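PDB 6TEQ: galactokinase from Bifidobacterium longum subsp. infantis ATCC 15697 = JCM 1222 = DSM 20088, which probably phosphorylates galactose at the expense of ATP, as a GHMP-family galactokinase, and here holds 2-deoxy-2-fluoro-galactose. Local coordinates for residues 391-395 / 396-400; 350-353 / 354-358. All coordinates share one frame; numbering follows the deposited sequence. Where two conformers were deposited one is given.

Contacts 1 and 2 are two helix C-terminal ends that lie next to each other in the C-terminal part of the GHMP kinase fold, their centres about 15 Å apart. Contact 2 comes first along the chain and closes helix 345-356; contact 1 closes helix 382-396. The two helices pack together: Arg392 NH1 lies 3.7 Å from Val353 CG2, and Phe393 CE1 comes within 4.1 Å of Ala350 N. Neither contact touches the sugar. The side chain of Val351 is about 11 Å from that of Glu46, which binds galactose, and the side chain of Asn399 lies about 10 Å from Gly136, part of the ADP site, which is not occupied in this structure.

Contact 1 (391-395 / 396-400); sequences DRFEK and EGFNA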
# COMPACT_ATOMS: atom_id res chain seq x y z
N ASP A 391 -5.52 1.63 -25.70
CA ASP A 391 -6.34 1.61 -26.95
C ASP A 391 -7.67 0.96 -26.59
O ASP A 391 -8.73 1.47 -26.94
CB ASP A 391 -5.65 0.87 -28.08
CG ASP A 391 -4.56 1.61 -28.79
OD1 ASP A 391 -4.09 2.58 -28.23
OD2 ASP A 391 -4.33 1.29 -30.03
N ARG A 392 -7.61 -0.13 -25.80
CA ARG A 392 -8.85 -0.82 -25.43
C ARG A 392 -9.75 0.07 -24.55
O ARG A 392 -10.98 0.06 -24.70
CB ARG A 392 -8.51 -2.10 -24.70
CG ARG A 392 -9.72 -2.81 -24.15
CD ARG A 392 -10.71 -3.31 -25.21
NE ARG A 392 -11.71 -4.14 -24.53
CZ ARG A 392 -11.52 -5.41 -24.15
NH1 ARG A 392 -10.40 -6.02 -24.37
NH2 ARG A 392 -12.43 -6.07 -23.48
N PHE A 393 -9.17 0.78 -23.61
CA PHE A 393 -9.91 1.71 -22.74
C PHE A 393 -10.66 2.72 -23.61
O PHE A 393 -11.84 3.01 -23.31
CB PHE A 393 -8.95 2.33 -21.75
CG PHE A 393 -8.83 1.56 -20.45
CD1 PHE A 393 -8.86 0.18 -20.43
CD2 PHE A 393 -8.60 2.22 -19.27
CE1 PHE A 393 -8.73 -0.52 -19.23
CE2 PHE A 393 -8.48 1.53 -18.08
CZ PHE A 393 -8.52 0.17 -18.08
N GLU A 394 -9.99 3.32 -24.58
CA GLU A 394 -10.64 4.29 -25.47
C GLU A 394 -11.81 3.63 -26.21
O GLU A 394 -12.88 4.21 -26.26
CB GLU A 394 -9.61 4.90 -26.41
CG GLU A 394 -10.26 5.95 -27.30
CD GLU A 394 -10.76 7.21 -26.63
OE1 GLU A 394 -10.52 7.38 -25.41
OE2 GLU A 394 -11.36 8.03 -27.36
N LYS A 395 -11.64 2.42 -26.73
CA LYS A 395 -12.76 1.69 -27.39
C LYS A 395 -13.91 1.52 -26.40
O LYS A 395 -15.03 1.59 -26.85
CB LYS A 395 -12.39 0.29 -27.78
CG LYS A 395 -11.87 0.12 -29.17
CD LYS A 395 -11.55 -1.32 -29.43
CE LYS A 395 -12.56 -2.02 -30.29
NZ LYS A 395 -11.99 -3.34 -30.65
N GLU A 396 -13.61 1.27 -25.12
CA GLU A 396 -14.63 1.01 -24.06
C GLU A 396 -15.30 2.30 -23.58
O GLU A 396 -16.23 2.23 -22.81
CB GLU A 396 -13.98 0.31 -22.85
CG GLU A 396 -13.55 -1.10 -23.15
CD GLU A 396 -14.63 -2.14 -23.37
OE1 GLU A 396 -15.77 -1.86 -23.00
OE2 GLU A 396 -14.33 -3.24 -23.95
N GLY A 397 -14.76 3.45 -23.92
CA GLY A 397 -15.22 4.75 -23.39
C GLY A 397 -14.73 5.05 -21.98
O GLY A 397 -15.29 5.97 -21.36
N PHE A 398 -13.64 4.41 -21.56
CA PHE A 398 -13.04 4.62 -20.23
C PHE A 398 -12.10 5.83 -20.26
O PHE A 398 -11.57 6.17 -21.32
CB PHE A 398 -12.26 3.39 -19.77
CG PHE A 398 -13.02 2.11 -19.62
CD1 PHE A 398 -14.38 2.11 -19.33
CD2 PHE A 398 -12.36 0.89 -19.66
CE1 PHE A 398 -15.07 0.93 -19.11
CE2 PHE A 398 -13.07 -0.30 -19.45
CZ PHE A 398 -14.43 -0.27 -19.19
N ASN A 399 -11.88 6.44 -19.11
CA ASN A 399 -10.78 7.43 -18.91
C ASN A 399 -9.49 6.77 -19.35
O ASN A 399 -9.35 5.53 -19.12
CB ASN A 399 -10.60 7.86 -17.45
CG ASN A 399 -11.87 8.37 -16.81
OD1 ASN A 399 -12.72 8.92 -17.50
ND2 ASN A 399 -11.97 8.21 -15.48
N ALA A 400 -8.56 7.53 -19.93
CA ALA A 400 -7.23 7.00 -20.27
C ALA A 400 -6.55 6.48 -19.04
O ALA A 400 -6.53 7.15 -18.01
CB ALA A 400 -6.37 8.03 -20.91
O HOH W 1 -15.23 -5.67 -22.76
O HOH W 2 -9.52 6.56 -23.05
O HOH W 3 -12.80 7.63 -23.64
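Arg392 swings CG anti to its backbone N (chi1 173°) and bends at chi2, while Glu396, one turn on, sets CG beside its own N and bends too; the two charged ends meet alongside the helix. Arg392 NE gives Glu396 OE2 a nearly straight bond of 2.8 Å, in the guanidinium plane and on the anti lone pair. NH2 adds a weak bond to OE2, and a water bridges these same two atoms. Phe398 brings its CD2 edge over one face of Phe393, 3.7 Å from CD1, in a T-shaped stack with planes at 87°. Glu396 CB sits over the centre of one face of the Phe398 ring. Asn399 O reaches the edge of Phe393, 3.4 Å from CD2, and Ile349 of helix 345-356 also touches Phe398. The backbone turns at Gly397, whose positive phi lets Phe398 N bond back to Phe393 O at 2.9 Å and Gly397 N to Glu394 O at 3.1 Å. Two backward bonds, a left-handed glycine and an apolar pair spanning the turn make this a Schellman motif, here ending helix 382-396 ahead of strand 402-404.

Contact 2 (350-353 / 354-358); sequences AVDV and ARKNG
The last turns of helix 345-356, in the C-terminal part of the GHMP kinase fold, hold this contact, with side chains meeting one turn apart. Asp352 and Lys356 form an i to i+4 salt bridge in one of the two conformers modelled for the lysine: there NZ meets OD1 at 3.1 Å, 22° out of the carboxylate plane. Lys356 runs extended as far as CE and then turns at chi4, bringing NZ to the syn side of OD1. With an alanine in place of Asp352, the Lys356 ammonium would probably lose this partner one turn back along the helix.

Val351 and Arg355 lie side by side. CG1 of Val351, anti to the backbone N, sits over one face of the guanidinium, 3.4 Å from Arg355 NE and offset toward its rim. The flat group is fixed from outside by a salt bridge to Asp334 and a hydrogen bond to the carbonyl of Ala362, and Val351 packs on a guanidinium held by these partners.

At the end, Asn357 turns its amide back along the helix, and ND2 bonds to Val353 O at 2.8 Å, nearly in the amide plane. Its OD1 takes a hydrogen bond from Lys388 of helix 382-396, tying the two helices together. Backbone bonds such as Lys356 N to Asp352 O, 2.9 Å, complete an alpha-helical C-terminus where the asparagine just past the last turn meets the Val353 carbonyl with its side-chain amide.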
# COMPACT_ATOMS: atom_id res chain seq x y z
N ALA A 350 -8.29 -4.42 -18.18
CA ALA A 350 -6.82 -4.23 -18.26
C ALA A 350 -6.14 -5.59 -18.08
O ALA A 350 -5.18 -5.88 -18.77
CB ALA A 350 -6.36 -3.23 -17.24
N VAL A 351 -6.56 -6.32 -17.05
CA VAL A 351 -5.98 -7.65 -16.80
C VAL A 351 -6.16 -8.57 -18.01
O VAL A 351 -5.21 -9.27 -18.38
CB VAL A 351 -6.61 -8.26 -15.52
CG1 VAL A 351 -6.40 -9.76 -15.50
CG2 VAL A 351 -6.00 -7.61 -14.32
N ASP A 352 -7.37 -8.60 -18.59
CA ASP A 352 -7.62 -9.49 -19.75
C ASP A 352 -6.67 -9.09 -20.90
O ASP A 352 -6.12 -9.98 -21.58
CB ASP A 352 -9.06 -9.39 -20.19
CG ASP A 352 -9.45 -10.56 -21.05
OD1 ASP A 352 -9.18 -11.71 -20.62
OD2 ASP A 352 -9.90 -10.28 -22.18
N VAL A 353 -6.53 -7.81 -21.16
CA VAL A 353 -5.63 -7.32 -22.23
C VAL A 353 -4.19 -7.79 -21.96
O VAL A 353 -3.53 -8.32 -22.86
CB VAL A 353 -5.71 -5.81 -22.42
CG1 VAL A 353 -4.68 -5.32 -23.39
CG2 VAL A 353 -7.07 -5.39 -22.88
N ALA A 354 -3.74 -7.70 -20.72
CA ALA A 354 -2.38 -8.10 -20.37
C ALA A 354 -2.25 -9.61 -20.64
O ALA A 354 -1.24 -10.07 -21.19
CB ALA A 354 -2.10 -7.72 -18.97
N ARG A 355 -3.24 -10.36 -20.17
CA ARG A 355 -3.18 -11.86 -20.30
C ARG A 355 -3.14 -12.26 -21.78
O ARG A 355 -2.41 -13.18 -22.12
CB ARG A 355 -4.35 -12.54 -19.61
CG ARG A 355 -4.25 -12.48 -18.08
CD ARG A 355 -5.46 -13.09 -17.48
NE ARG A 355 -5.40 -12.93 -16.01
CZ ARG A 355 -6.35 -13.24 -15.19
NH1 ARG A 355 -7.44 -13.85 -15.59
NH2 ARG A 355 -6.19 -12.95 -13.93
N LYS A 356 -3.94 -11.57 -22.61
CA LYS A 356 -4.11 -11.90 -24.03
C LYS A 356 -2.84 -11.54 -24.81
O LYS A 356 -2.63 -12.14 -25.89
CB LYS A 356 -5.37 -11.23 -24.57
CG LYS A 356 -6.64 -12.00 -24.22
CD LYS A 356 -7.90 -11.30 -24.62
CE LYS A 356 -9.13 -12.12 -24.32
NZ LYS A 356 -8.82 -13.17 -23.31
N ASN A 357 -2.00 -10.68 -24.24
CA ASN A 357 -0.86 -10.06 -24.94
C ASN A 357 0.45 -10.50 -24.29
O ASN A 357 1.41 -9.76 -24.37
CB ASN A 357 -1.06 -8.56 -25.06
CG ASN A 357 -2.16 -8.28 -26.08
OD1 ASN A 357 -1.95 -8.46 -27.29
ND2 ASN A 357 -3.36 -7.94 -25.63
N GLY A 358 0.45 -11.67 -23.65
CA GLY A 358 1.71 -12.35 -23.32
C GLY A 358 2.14 -12.19 -21.88
O GLY A 358 3.23 -12.67 -21.57